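Local coordinates for citrate synthase (PDB 1O7X), which belongs to the citrate synthase family of predominantly helical enzymes and is assembled here as a dimer of two identical chains, at residues E71-P76 with I123-A128; Q77-T82 with A101-I106; M86-D91 with Y135-G140; G94-G99 with T129-V134; F110-N115 with S197-M202. All coordinates share one frame; numbering follows the deposited sequence.

Contact 1 (E71-P76 with I123-A128); sequences EEYEVP and IIAKMA
Lys126 and Glu72 join across the contact where the loop 71-76, which links helix 59-70 to helix 77-85, lies along one side of helix 116-138 in this mostly helical citrate synthase fold. Polar contacts come first. The ammonium group of Lys126 is gripped by three acceptors of the loop: NZ donates to the carboxylate of Glu72 at OE1, 3.0 Å away, forming a salt bridge, and also to the backbone O of Glu72 and the backbone O of Glu74. The two carbonyls are met differently. NZ approaches Glu74 O almost straight in line with the carbonyl bond, at 167°, whereas it sits above the carbonyl plane of Glu72, with an angle of 114° at that oxygen. The lysine chain is bent at three successive torsions, which turns its tip back onto the loop.

Apolar packing flanks this grip. On one flank, Val75 CG1 lies 3.9 Å from Lys126 CG, the two side chains running past each other in opposite directions. On the other, the Tyr73 ring turns its edge to the helix, with CE2 4.2 Å from Ala128 CB and CD2 3.8 Å from Ala125 CB; Ala125 O also lies near the ring plane, 3.4 Å from Tyr73 CD2.

Contact 2 (Q77-T82 with A101-I106); sequences QEVLDT and AALASI
A pair of nearly antiparallel helices forms this contact: the first turns of helix 77-85 lie against the last turns of helix 92-106, with local axes 9.5 Å apart at closest and their N-to-C directions 150° apart. Val79 carries the packing through one branch. With CG1 opposite the backbone N (chi1 -180°), the CG2 methyl stands opposite the carbonyl carbon and is directed between three side chains of the partner helix. Leu103 comes nearest, its CG 3.8 Å from Val79 CG2 with the two side chains crossing at about a right angle. The CD1 end of Ile106 reaches the same methyl at 4.0 Å, and Ala102 CB meets it at 4.2 Å. One turn further along, Thr82 CG2 rests 4.2 Å from Ala102 CB, so the small alanine is met by methyl groups from two successive turns. No hydrogen bond crosses the interface; the evidence is entirely that of van der Waals packing. At the dimer interface, Thr82 packs on Thr82 of the second subunit and Ile106 on its Met86. Both Val79 and Leu103 also touch Leu130 of helix 116-138, which therefore borders this helix pair, while Leu103 meets Tyr203 of helix 202-213.

Contact 3 (M86-D91 with Y135-G140); sequences MPKEAD and YRRKEG
Lys138 of helix 116-138 reaches over the backbone of Lys88 and Ala90, and its side chain can be followed atom by atom. CB, the first atom, is 4.0 Å from Lys88 O, and CG keeps to the same oxygen at 3.8 Å. By CD the chain has come between two carbonyls, with Ala90 O at 3.8 Å and Lys88 O only slightly farther. A bend there, with chi3 at 76°, carries CE across both oxygens. NZ finishes 3.3 Å from Ala90 O, but the angle is too poor for a hydrogen bond; the ammonium group has a cation-pi partner in Tyr328.

The carbonyls it crosses belong to a type I beta turn from Pro87 to Ala90, closed by a bond from Ala90 N to Pro87 O of 2.8 Å, within the connection between helix 77-85 and helix 92-106. Asp91 ends this connection as the N-cap of helix 92-106, its OD1 accepting from the backbone N of Ile93.

Arg137 approaches the beginning of the turn. Met86 O lies over one face of its guanidinium, 3.1 Å from NE, again without hydrogen-bond geometry, while Lys88 N lies at the edge of the group, in its plane. Lys88 N and Arg137 NH2 are both donors, 2.8 Å apart, so no bond can join them, and the modelled placement of the guanidinium is doubtful at 2.70 Å resolution. The extended side chain of Lys88 passes alongside, its CD 3.9 Å from Lys138 O. At the dimer interface, Met86 and Ala90 pack on Ser105 of the second subunit.

Contact 4 (G94-G99 with T129-V134); sequences GLLEVG and TLVANV
Leu96 and Val134 set their side chains at about a right angle, and this crossing is part of a buried helix-helix contact. Of the two Leu96 methyls, CD1 does the touching: it lies 3.7 Å from Val134 CG2, 3.9 Å from Leu130 CB and 4.1 Å from Val131 CG2, so it is received among three residues of helix 116-138. Against Leu130 the approach is oblique. Leu95, one position earlier on helix 92-106, also lies obliquely to Val134. Val134 CG2 is shared by Leu96 CD1 and Leu95 CB, while CG1, opposite the backbone N (chi1 158°), faces Leu95, whose CD1 touches it at 3.6 Å. Farther along, Leu130 points at Gly99, where no side chain intervenes, and its CD1 comes to 3.8 Å from the backbone C of that glycine.

The axes of the two short helical segments pass 10.0 Å apart, with their directions 135° apart. On its outer side, helix 92-106 faces the dimer partner: Glu97 OE2 is hydrogen-bonded to Ser204 OG of the second subunit. Between the two segments themselves there is neither a hydrogen bond nor an ion pair, which implies that shape complementarity and the exclusion of water from aliphatic surfaces hold them together.

Contact 5 (F110-N115 with S197-M202); sequences FKWKEN and STLSDM
Trp112 donates its indole N-H to the backbone carbonyl of Ser200, NE1 to O 2.8 Å, nearly straight at the hydrogen with an N-H...O angle of 160°. The acceptor lies close to the ring plane, and the donor is tilted 30° from the plane of the carbonyl. Trp112 CG stands opposite the carbonyl carbon (chi1 -80°), which brings the indole toward the 197-202 loop. The indole has neighbours on both faces. Leu199 CD2 lies over one, 3.9 Å from Trp112 CD1; over the opposite face stands Phe110 CE2, 3.7 Å above the plane and offset toward the rim.

Met202 touches both aromatic residues. Its CG is 3.7 Å from Trp112 CH2 and 4.1 Å from Phe110 CZ, and its sulfur makes oblique Met-aromatic contacts, with SD 4.8 Å from the centroid of the six-membered Trp112 ring and 5.3 Å from that of Phe110.

The next shell fixes the partner loop. Leu199, with positive phi, closes helix 187-197 in a Schellman motif, and Asp201 is the N-cap of helix 202-213; its OD1 bonds Ser204 OG and forms a salt bridge with Lys214 of the second subunit. Ser200 OG bonds Ala211 O of that same subunit. Trp112 also packs on Ile346 and Val350 of helix 330-352. One directional bond and packing on both faces probably limit rotation of the indole; the surrounding sulfur and aliphatic contacts are largely nondirectional.

In the fold
Helix 116-138 runs through contacts 1, 4 and 3 in turn: the centres of contacts 1 and 4 lie 11 Å apart, those of 4 and 3 about 9 Å. Contact 1 is tied to contact 4 by a probable hydrogen bond from Thr129 OG1 to Tyr73 O, 2.7 Å. Leu95 of contact 4 continues into contact 3 by packing on Met86 and Ala90. Contact 2 lies 10 Å from contact 4, centre to centre, where Val79 CG1 touches Leu130 CD2 at 3.7 Å. Contact 5 is the farthest from contact 3, 31 Å between centres, yet reaches contact 1 through Met202 and Ile123. Contacts 2 to 5 all touch the second subunit; contact 1 does not.

Contact 1 (E71-P76 with I123-A128)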
# COMPACT_ATOMS: atom_id res chain seq x y z
N GLU A 71 21.43 17.98 -2.45
CA GLU A 71 21.05 18.16 -3.82
C GLU A 71 19.63 17.68 -4.13
O GLU A 71 19.18 17.78 -5.27
CB GLU A 71 21.98 17.29 -4.71
CG GLU A 71 23.17 18.05 -5.23
CD GLU A 71 24.05 17.39 -6.26
OE1 GLU A 71 23.96 16.18 -6.52
OE2 GLU A 71 24.87 18.17 -6.82
N GLU A 72 18.96 17.04 -3.17
CA GLU A 72 17.71 16.36 -3.41
C GLU A 72 16.49 16.75 -2.61
O GLU A 72 15.54 15.95 -2.58
CB GLU A 72 18.02 14.87 -3.11
CG GLU A 72 18.91 14.13 -4.06
CD GLU A 72 18.42 14.04 -5.48
OE1 GLU A 72 17.27 14.42 -5.80
OE2 GLU A 72 19.22 13.58 -6.33
N TYR A 73 16.41 17.92 -2.00
CA TYR A 73 15.23 18.29 -1.22
C TYR A 73 14.09 18.79 -2.09
O TYR A 73 12.92 18.59 -1.75
CB TYR A 73 15.54 19.33 -0.15
CG TYR A 73 16.36 18.82 1.01
CD1 TYR A 73 17.64 19.34 1.21
CD2 TYR A 73 15.91 17.86 1.90
CE1 TYR A 73 18.44 18.92 2.25
CE2 TYR A 73 16.70 17.44 2.95
CZ TYR A 73 17.96 17.97 3.12
OH TYR A 73 18.77 17.56 4.16
N GLU A 74 14.43 19.48 -3.17
CA GLU A 74 13.41 20.03 -4.06
C GLU A 74 12.48 18.93 -4.54
O GLU A 74 12.93 17.83 -4.83
CB GLU A 74 14.01 20.74 -5.26
CG GLU A 74 13.22 21.91 -5.82
CD GLU A 74 13.99 22.70 -6.87
OE1 GLU A 74 15.14 22.31 -7.19
OE2 GLU A 74 13.47 23.72 -7.38
N VAL A 75 11.19 19.22 -4.49
CA VAL A 75 10.15 18.35 -5.01
C VAL A 75 9.36 19.15 -6.06
O VAL A 75 9.09 20.34 -5.87
CB VAL A 75 9.19 17.77 -3.97
CG1 VAL A 75 9.93 17.04 -2.86
CG2 VAL A 75 8.25 18.79 -3.34
N PRO A 76 9.00 18.51 -7.16
CA PRO A 76 8.21 19.17 -8.19
C PRO A 76 7.05 19.92 -7.56
O PRO A 76 6.47 19.44 -6.58
CB PRO A 76 7.77 18.02 -9.08
CG PRO A 76 8.80 16.97 -8.90
CD PRO A 76 9.26 17.09 -7.46
N ILE A 123 15.24 9.65 -1.89
CA ILE A 123 13.92 9.54 -1.31
C ILE A 123 13.88 10.04 0.11
O ILE A 123 12.92 10.72 0.49
CB ILE A 123 13.39 8.09 -1.39
CG1 ILE A 123 13.39 7.68 -2.87
CG2 ILE A 123 12.02 8.00 -0.74
CD1 ILE A 123 12.56 6.53 -3.34
N ILE A 124 14.91 9.77 0.90
CA ILE A 124 14.98 10.22 2.29
C ILE A 124 14.84 11.73 2.37
O ILE A 124 14.06 12.28 3.14
CB ILE A 124 16.26 9.71 2.95
CG1 ILE A 124 16.10 8.20 3.24
CG2 ILE A 124 16.59 10.40 4.25
CD1 ILE A 124 17.39 7.50 3.59
N ALA A 125 15.56 12.44 1.51
CA ALA A 125 15.53 13.89 1.43
C ALA A 125 14.18 14.42 0.98
O ALA A 125 13.65 15.40 1.53
CB ALA A 125 16.67 14.36 0.52
N LYS A 126 13.55 13.76 -0.00
CA LYS A 126 12.22 14.25 -0.40
C LYS A 126 11.21 13.97 0.69
O LYS A 126 10.27 14.77 0.84
CB LYS A 126 11.87 13.77 -1.79
CG LYS A 126 12.84 14.40 -2.78
CD LYS A 126 13.35 13.46 -3.85
CE LYS A 126 13.53 14.21 -5.15
NZ LYS A 126 14.50 15.33 -5.10
N MET A 127 11.38 12.92 1.50
CA MET A 127 10.46 12.68 2.60
C MET A 127 10.55 13.83 3.61
O MET A 127 9.53 14.37 4.04
CB MET A 127 10.69 11.35 3.32
CG MET A 127 9.88 10.20 2.76
SD MET A 127 8.15 10.05 3.21
CE MET A 127 7.62 11.70 3.56
N ALA A 128 11.76 14.31 3.91
CA ALA A 128 11.87 15.48 4.78
C ALA A 128 11.03 16.63 4.25
O ALA A 128 10.35 17.32 5.02
CB ALA A 128 13.31 15.90 4.96

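Contact 2 (Q77-T82 with A101-I106)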
# COMPACT_ATOMS: atom_id res chain seq x y z
N GLN A 77 6.64 21.07 -8.09
CA GLN A 77 5.55 21.84 -7.50
C GLN A 77 4.20 21.15 -7.52
O GLN A 77 3.34 21.43 -6.66
CB GLN A 77 5.47 23.24 -8.12
CG GLN A 77 4.40 24.17 -7.60
CD GLN A 77 4.71 24.83 -6.28
OE1 GLN A 77 5.87 25.08 -5.91
NE2 GLN A 77 3.67 25.17 -5.49
N GLU A 78 3.99 20.18 -8.39
CA GLU A 78 2.75 19.43 -8.52
C GLU A 78 2.51 18.61 -7.26
O GLU A 78 1.38 18.61 -6.78
CB GLU A 78 2.73 18.50 -9.72
CG GLU A 78 2.96 19.23 -11.03
CD GLU A 78 4.38 19.76 -11.14
OE1 GLU A 78 5.29 19.04 -10.69
OE2 GLU A 78 4.56 20.89 -11.64
N VAL A 79 3.56 17.99 -6.72
CA VAL A 79 3.38 17.27 -5.47
C VAL A 79 2.90 18.25 -4.39
O VAL A 79 1.89 17.97 -3.72
CB VAL A 79 4.67 16.60 -4.98
CG1 VAL A 79 4.39 15.87 -3.67
CG2 VAL A 79 5.21 15.64 -6.02
N LEU A 80 3.57 19.39 -4.26
CA LEU A 80 3.13 20.34 -3.24
C LEU A 80 1.73 20.83 -3.57
O LEU A 80 0.95 20.87 -2.61
CB LEU A 80 4.08 21.49 -2.98
CG LEU A 80 5.54 21.09 -2.70
CD1 LEU A 80 6.47 22.26 -2.95
CD2 LEU A 80 5.66 20.56 -1.28
N ASP A 81 1.39 21.12 -4.82
CA ASP A 81 0.04 21.57 -5.13
C ASP A 81 -1.00 20.54 -4.74
O ASP A 81 -2.08 20.83 -4.24
CB ASP A 81 -0.14 21.88 -6.61
CG ASP A 81 0.68 23.06 -7.09
OD1 ASP A 81 1.36 23.71 -6.27
OD2 ASP A 81 0.60 23.27 -8.33
N THR A 82 -0.70 19.28 -4.98
CA THR A 82 -1.54 18.15 -4.62
C THR A 82 -1.82 18.14 -3.12
O THR A 82 -2.96 17.96 -2.68
CB THR A 82 -0.74 16.91 -5.08
OG1 THR A 82 -1.06 16.63 -6.44
CG2 THR A 82 -0.98 15.70 -4.22
N ALA A 101 2.44 8.89 -3.50
CA ALA A 101 1.78 8.48 -4.73
C ALA A 101 2.04 9.53 -5.81
O ALA A 101 2.38 9.18 -6.96
CB ALA A 101 0.28 8.26 -4.53
N ALA A 102 1.94 10.82 -5.45
CA ALA A 102 2.22 11.80 -6.53
C ALA A 102 3.63 11.57 -7.03
O ALA A 102 3.76 11.18 -8.19
CB ALA A 102 1.81 13.21 -6.20
N LEU A 103 4.66 11.54 -6.20
CA LEU A 103 6.02 11.23 -6.64
C LEU A 103 6.21 9.91 -7.37
O LEU A 103 7.00 9.78 -8.33
CB LEU A 103 6.94 11.26 -5.41
CG LEU A 103 7.33 12.65 -4.87
CD1 LEU A 103 7.87 12.54 -3.46
CD2 LEU A 103 8.36 13.23 -5.82
N ALA A 104 5.49 8.85 -7.01
CA ALA A 104 5.62 7.57 -7.68
C ALA A 104 5.23 7.66 -9.15
O ALA A 104 5.87 7.07 -10.02
CB ALA A 104 4.77 6.52 -6.99
N SER A 105 4.17 8.41 -9.45
CA SER A 105 3.70 8.50 -10.82
C SER A 105 4.47 9.53 -11.61
O SER A 105 4.49 9.37 -12.83
CB SER A 105 2.19 8.63 -10.88
OG SER A 105 1.70 9.89 -10.51
N ILE A 106 5.19 10.46 -11.03
CA ILE A 106 6.00 11.41 -11.78
C ILE A 106 7.35 10.80 -12.14
O ILE A 106 8.03 11.21 -13.08
CB ILE A 106 6.24 12.67 -10.93
CG1 ILE A 106 5.03 13.61 -10.97
CG2 ILE A 106 7.48 13.44 -11.33
CD1 ILE A 106 5.00 14.65 -9.88

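Contact 3 (M86-D91 with Y135-G140)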
# COMPACT_ATOMS: atom_id res chain seq x y z
N MET A 86 -5.66 19.04 -0.81
CA MET A 86 -6.44 18.29 0.17
C MET A 86 -6.85 19.15 1.37
O MET A 86 -6.29 20.21 1.69
CB MET A 86 -5.60 17.09 0.59
CG MET A 86 -5.02 16.31 -0.59
SD MET A 86 -6.35 15.69 -1.66
CE MET A 86 -7.10 14.57 -0.51
N PRO A 87 -7.88 18.72 2.10
CA PRO A 87 -8.36 19.42 3.27
C PRO A 87 -7.27 19.58 4.31
O PRO A 87 -6.66 18.58 4.72
CB PRO A 87 -9.45 18.52 3.85
CG PRO A 87 -9.76 17.51 2.82
CD PRO A 87 -8.59 17.43 1.89
N LYS A 88 -7.17 20.78 4.88
CA LYS A 88 -6.19 20.98 5.95
C LYS A 88 -6.44 20.04 7.12
O LYS A 88 -5.49 19.63 7.79
CB LYS A 88 -6.12 22.43 6.39
CG LYS A 88 -6.79 22.83 7.69
CD LYS A 88 -6.13 24.14 8.13
CE LYS A 88 -6.65 24.56 9.49
NZ LYS A 88 -6.44 26.03 9.62
N GLU A 89 -7.67 19.63 7.36
CA GLU A 89 -8.01 18.71 8.41
C GLU A 89 -7.75 17.25 8.05
O GLU A 89 -8.15 16.38 8.84
CB GLU A 89 -9.46 18.90 8.84
CG GLU A 89 -10.13 20.19 8.37
CD GLU A 89 -10.50 20.13 6.89
OE1 GLU A 89 -10.92 19.05 6.45
OE2 GLU A 89 -10.36 21.14 6.16
N ALA A 90 -7.14 16.93 6.91
CA ALA A 90 -6.87 15.53 6.61
C ALA A 90 -5.85 14.98 7.63
O ALA A 90 -4.99 15.70 8.12
CB ALA A 90 -6.29 15.30 5.22
N ASP A 91 -5.88 13.68 7.89
CA ASP A 91 -4.86 13.07 8.71
C ASP A 91 -3.54 13.28 7.96
O ASP A 91 -3.50 13.34 6.73
CB ASP A 91 -5.18 11.62 9.00
CG ASP A 91 -4.10 10.83 9.70
OD1 ASP A 91 -2.90 10.82 9.34
OD2 ASP A 91 -4.49 10.15 10.69
N TYR A 135 3.09 19.42 7.44
CA TYR A 135 2.95 20.26 8.60
C TYR A 135 2.54 21.68 8.25
O TYR A 135 1.57 22.20 8.82
CB TYR A 135 4.27 20.31 9.37
CG TYR A 135 4.26 21.32 10.50
CD1 TYR A 135 3.24 21.30 11.44
CD2 TYR A 135 5.24 22.30 10.63
CE1 TYR A 135 3.21 22.18 12.50
CE2 TYR A 135 5.21 23.21 11.67
CZ TYR A 135 4.21 23.13 12.61
OH TYR A 135 4.17 24.00 13.69
N ARG A 136 3.27 22.32 7.31
CA ARG A 136 2.91 23.69 6.97
C ARG A 136 1.48 23.81 6.51
O ARG A 136 0.78 24.73 6.91
CB ARG A 136 3.83 24.32 5.93
CG ARG A 136 5.30 24.10 6.20
CD ARG A 136 6.12 25.10 5.40
NE ARG A 136 6.83 25.96 6.31
CZ ARG A 136 6.60 27.20 6.68
NH1 ARG A 136 5.58 27.88 6.18
NH2 ARG A 136 7.41 27.75 7.58
N ARG A 137 1.00 22.87 5.71
CA ARG A 137 -0.34 22.90 5.15
C ARG A 137 -1.41 22.69 6.20
O ARG A 137 -2.54 23.14 6.01
CB ARG A 137 -0.41 21.87 4.03
CG ARG A 137 -1.62 20.96 4.02
CD ARG A 137 -2.54 21.29 2.88
NE ARG A 137 -3.93 21.44 3.30
CZ ARG A 137 -4.59 22.56 3.08
NH1 ARG A 137 -4.01 23.58 2.47
NH2 ARG A 137 -5.84 22.76 3.43
N LYS A 138 -1.10 21.98 7.27
CA LYS A 138 -2.07 21.71 8.32
C LYS A 138 -2.16 22.88 9.30
O LYS A 138 -3.07 22.92 10.13
CB LYS A 138 -1.78 20.41 9.05
CG LYS A 138 -1.79 19.10 8.30
CD LYS A 138 -2.13 17.90 9.20
CE LYS A 138 -3.60 17.90 9.46
NZ LYS A 138 -4.06 17.47 10.78
N GLU A 139 -1.19 23.76 9.29
CA GLU A 139 -1.14 24.96 10.09
C GLU A 139 -1.50 26.17 9.21
O GLU A 139 -1.53 27.32 9.66
CB GLU A 139 0.26 25.22 10.65
CG GLU A 139 0.70 24.55 11.91
CD GLU A 139 -0.32 24.49 13.02
OE1 GLU A 139 -0.69 25.59 13.51
OE2 GLU A 139 -0.74 23.37 13.40
N GLY A 140 -1.73 25.90 7.92
CA GLY A 140 -2.06 26.89 6.93
C GLY A 140 -0.95 27.77 6.37
O GLY A 140 -1.24 28.79 5.72

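Contact 4 (G94-G99 with T129-V134)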
# COMPACT_ATOMS: atom_id res chain seq x y z
N GLY A 94 -2.25 10.42 5.70
CA GLY A 94 -3.07 10.46 4.52
C GLY A 94 -2.44 11.40 3.50
O GLY A 94 -2.26 11.08 2.32
N LEU A 95 -2.07 12.57 4.02
CA LEU A 95 -1.44 13.58 3.15
C LEU A 95 -0.12 13.01 2.68
O LEU A 95 0.21 13.24 1.53
CB LEU A 95 -1.24 14.92 3.83
CG LEU A 95 -2.42 15.81 4.23
CD1 LEU A 95 -1.95 17.04 4.99
CD2 LEU A 95 -3.21 16.27 3.02
N LEU A 96 0.64 12.28 3.51
CA LEU A 96 1.90 11.71 3.09
C LEU A 96 1.65 10.73 1.95
O LEU A 96 2.20 10.93 0.87
CB LEU A 96 2.59 11.06 4.27
CG LEU A 96 3.80 11.62 5.00
CD1 LEU A 96 4.34 12.92 4.42
CD2 LEU A 96 3.47 11.75 6.48
N GLU A 97 0.77 9.77 2.13
CA GLU A 97 0.30 8.84 1.11
C GLU A 97 0.04 9.54 -0.23
O GLU A 97 0.49 9.15 -1.34
CB GLU A 97 -0.96 8.24 1.69
CG GLU A 97 -1.48 6.85 1.42
CD GLU A 97 -2.69 6.57 2.31
OE1 GLU A 97 -3.64 7.38 2.23
OE2 GLU A 97 -2.76 5.62 3.10
N VAL A 98 -0.70 10.65 -0.21
CA VAL A 98 -0.95 11.39 -1.43
C VAL A 98 0.35 11.86 -2.08
O VAL A 98 0.52 11.87 -3.29
CB VAL A 98 -1.83 12.60 -1.10
CG1 VAL A 98 -1.94 13.51 -2.30
CG2 VAL A 98 -3.21 12.16 -0.66
N GLY A 99 1.26 12.43 -1.28
CA GLY A 99 2.54 12.94 -1.74
C GLY A 99 3.46 11.85 -2.27
O GLY A 99 4.16 12.09 -3.26
N THR A 129 11.09 16.92 2.95
CA THR A 129 10.29 17.98 2.34
C THR A 129 8.79 17.70 2.49
O THR A 129 8.02 18.56 2.93
CB THR A 129 10.67 18.12 0.85
OG1 THR A 129 12.04 18.55 0.81
CG2 THR A 129 9.83 19.10 0.09
N LEU A 130 8.39 16.45 2.21
CA LEU A 130 7.01 16.05 2.35
C LEU A 130 6.53 16.35 3.76
O LEU A 130 5.64 17.18 4.00
CB LEU A 130 6.77 14.61 1.92
CG LEU A 130 6.69 14.32 0.41
CD1 LEU A 130 6.30 12.87 0.10
CD2 LEU A 130 5.70 15.24 -0.30
N VAL A 131 7.18 15.71 4.74
CA VAL A 131 6.85 15.90 6.14
C VAL A 131 6.84 17.36 6.56
O VAL A 131 5.91 17.87 7.21
CB VAL A 131 7.86 15.09 6.97
CG1 VAL A 131 7.52 15.13 8.44
CG2 VAL A 131 7.84 13.66 6.46
N ALA A 132 7.87 18.11 6.13
CA ALA A 132 7.88 19.53 6.50
C ALA A 132 6.63 20.20 5.98
O ALA A 132 5.95 20.88 6.75
CB ALA A 132 9.17 20.16 5.99
N ASN A 133 6.29 19.97 4.70
CA ASN A 133 5.13 20.61 4.08
C ASN A 133 3.77 20.08 4.41
O ASN A 133 2.79 20.82 4.31
CB ASN A 133 5.37 20.70 2.57
CG ASN A 133 6.51 21.72 2.42
OD1 ASN A 133 6.23 22.90 2.67
ND2 ASN A 133 7.69 21.25 2.07
N VAL A 134 3.67 18.86 4.91
CA VAL A 134 2.36 18.36 5.37
C VAL A 134 2.05 19.18 6.63
O VAL A 134 0.91 19.57 6.86
CB VAL A 134 2.39 16.87 5.68
CG1 VAL A 134 1.26 16.47 6.63
CG2 VAL A 134 2.35 16.05 4.40

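Contact 5 (F110-N115 with S197-M202)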
# COMPACT_ATOMS: atom_id res chain seq x y z
N PHE A 110 12.49 4.50 -13.35
CA PHE A 110 13.04 3.74 -12.23
C PHE A 110 13.28 2.28 -12.59
O PHE A 110 12.47 1.65 -13.25
CB PHE A 110 12.17 3.88 -10.96
CG PHE A 110 12.82 3.05 -9.87
CD1 PHE A 110 14.01 3.47 -9.30
CD2 PHE A 110 12.28 1.83 -9.51
CE1 PHE A 110 14.62 2.69 -8.34
CE2 PHE A 110 12.90 1.05 -8.55
CZ PHE A 110 14.07 1.49 -7.96
N LYS A 111 14.38 1.73 -12.10
CA LYS A 111 14.74 0.35 -12.37
C LYS A 111 15.38 -0.34 -11.18
O LYS A 111 16.52 0.03 -10.85
CB LYS A 111 15.80 0.39 -13.49
CG LYS A 111 15.56 -0.58 -14.63
CD LYS A 111 14.95 0.14 -15.84
CE LYS A 111 15.12 -0.66 -17.13
NZ LYS A 111 16.51 -1.19 -17.27
N TRP A 112 14.77 -1.33 -10.54
CA TRP A 112 15.46 -2.02 -9.46
C TRP A 112 16.85 -2.45 -9.90
O TRP A 112 17.14 -2.66 -11.08
CB TRP A 112 14.71 -3.27 -8.98
CG TRP A 112 13.59 -2.87 -8.07
CD1 TRP A 112 12.26 -2.74 -8.36
CD2 TRP A 112 13.74 -2.46 -6.70
NE1 TRP A 112 11.58 -2.31 -7.25
CE2 TRP A 112 12.45 -2.14 -6.22
CE3 TRP A 112 14.85 -2.36 -5.85
CZ2 TRP A 112 12.23 -1.72 -4.92
CZ3 TRP A 112 14.62 -1.93 -4.56
CH2 TRP A 112 13.33 -1.64 -4.11
N LYS A 113 17.73 -2.64 -8.93
CA LYS A 113 19.06 -3.15 -9.14
C LYS A 113 19.86 -2.38 -10.18
O LYS A 113 20.44 -2.97 -11.09
CB LYS A 113 19.02 -4.63 -9.54
CG LYS A 113 18.51 -5.56 -8.45
CD LYS A 113 18.79 -7.01 -8.77
CE LYS A 113 17.71 -7.68 -9.59
NZ LYS A 113 18.26 -8.65 -10.59
N GLU A 114 19.90 -1.07 -10.11
CA GLU A 114 20.70 -0.23 -10.97
C GLU A 114 21.45 0.62 -9.91
O GLU A 114 22.60 0.34 -9.59
CB GLU A 114 19.99 0.70 -11.91
CG GLU A 114 19.29 0.18 -13.13
CD GLU A 114 19.16 1.26 -14.20
OE1 GLU A 114 19.25 2.47 -13.87
OE2 GLU A 114 18.99 0.89 -15.39
N ASN A 115 20.67 1.45 -9.22
CA ASN A 115 21.23 2.30 -8.19
C ASN A 115 20.33 2.51 -6.98
O ASN A 115 20.09 3.63 -6.54
CB ASN A 115 21.59 3.62 -8.90
CG ASN A 115 22.97 4.12 -8.54
OD1 ASN A 115 23.50 5.00 -9.23
ND2 ASN A 115 23.57 3.60 -7.48
N SER A 197 7.98 -6.84 -3.58
CA SER A 197 8.10 -8.17 -4.16
C SER A 197 7.62 -8.23 -5.60
O SER A 197 8.04 -9.14 -6.30
CB SER A 197 7.31 -9.20 -3.36
OG SER A 197 5.95 -9.15 -3.76
N THR A 198 6.74 -7.37 -6.10
CA THR A 198 6.29 -7.41 -7.49
C THR A 198 7.17 -6.53 -8.37
O THR A 198 6.87 -6.33 -9.54
CB THR A 198 4.83 -6.92 -7.65
OG1 THR A 198 4.82 -5.50 -7.48
CG2 THR A 198 3.93 -7.56 -6.62
N LEU A 199 8.13 -5.87 -7.77
CA LEU A 199 9.08 -4.96 -8.31
C LEU A 199 8.48 -3.59 -8.60
O LEU A 199 8.91 -2.87 -9.51
CB LEU A 199 9.88 -5.48 -9.48
CG LEU A 199 10.78 -6.71 -9.29
CD1 LEU A 199 11.66 -6.87 -10.53
CD2 LEU A 199 11.66 -6.62 -8.06
N SER A 200 7.49 -3.21 -7.80
CA SER A 200 6.88 -1.90 -7.95
C SER A 200 7.95 -0.88 -7.57
O SER A 200 9.01 -1.24 -7.03
CB SER A 200 5.65 -1.80 -7.04
OG SER A 200 5.12 -0.49 -6.96
N ASP A 201 7.71 0.41 -7.74
CA ASP A 201 8.78 1.35 -7.42
C ASP A 201 8.91 1.60 -5.92
O ASP A 201 8.10 1.16 -5.10
CB ASP A 201 8.51 2.56 -8.31
CG ASP A 201 7.28 3.28 -7.80
OD1 ASP A 201 6.18 2.79 -8.13
OD2 ASP A 201 7.50 4.22 -7.01
N MET A 202 9.92 2.36 -5.50
CA MET A 202 10.21 2.60 -4.10
C MET A 202 9.19 3.56 -3.53
O MET A 202 8.71 3.34 -2.40
CB MET A 202 11.64 3.07 -3.86
CG MET A 202 12.68 2.00 -4.16
SD MET A 202 14.38 2.41 -3.71
CE MET A 202 14.53 4.05 -4.31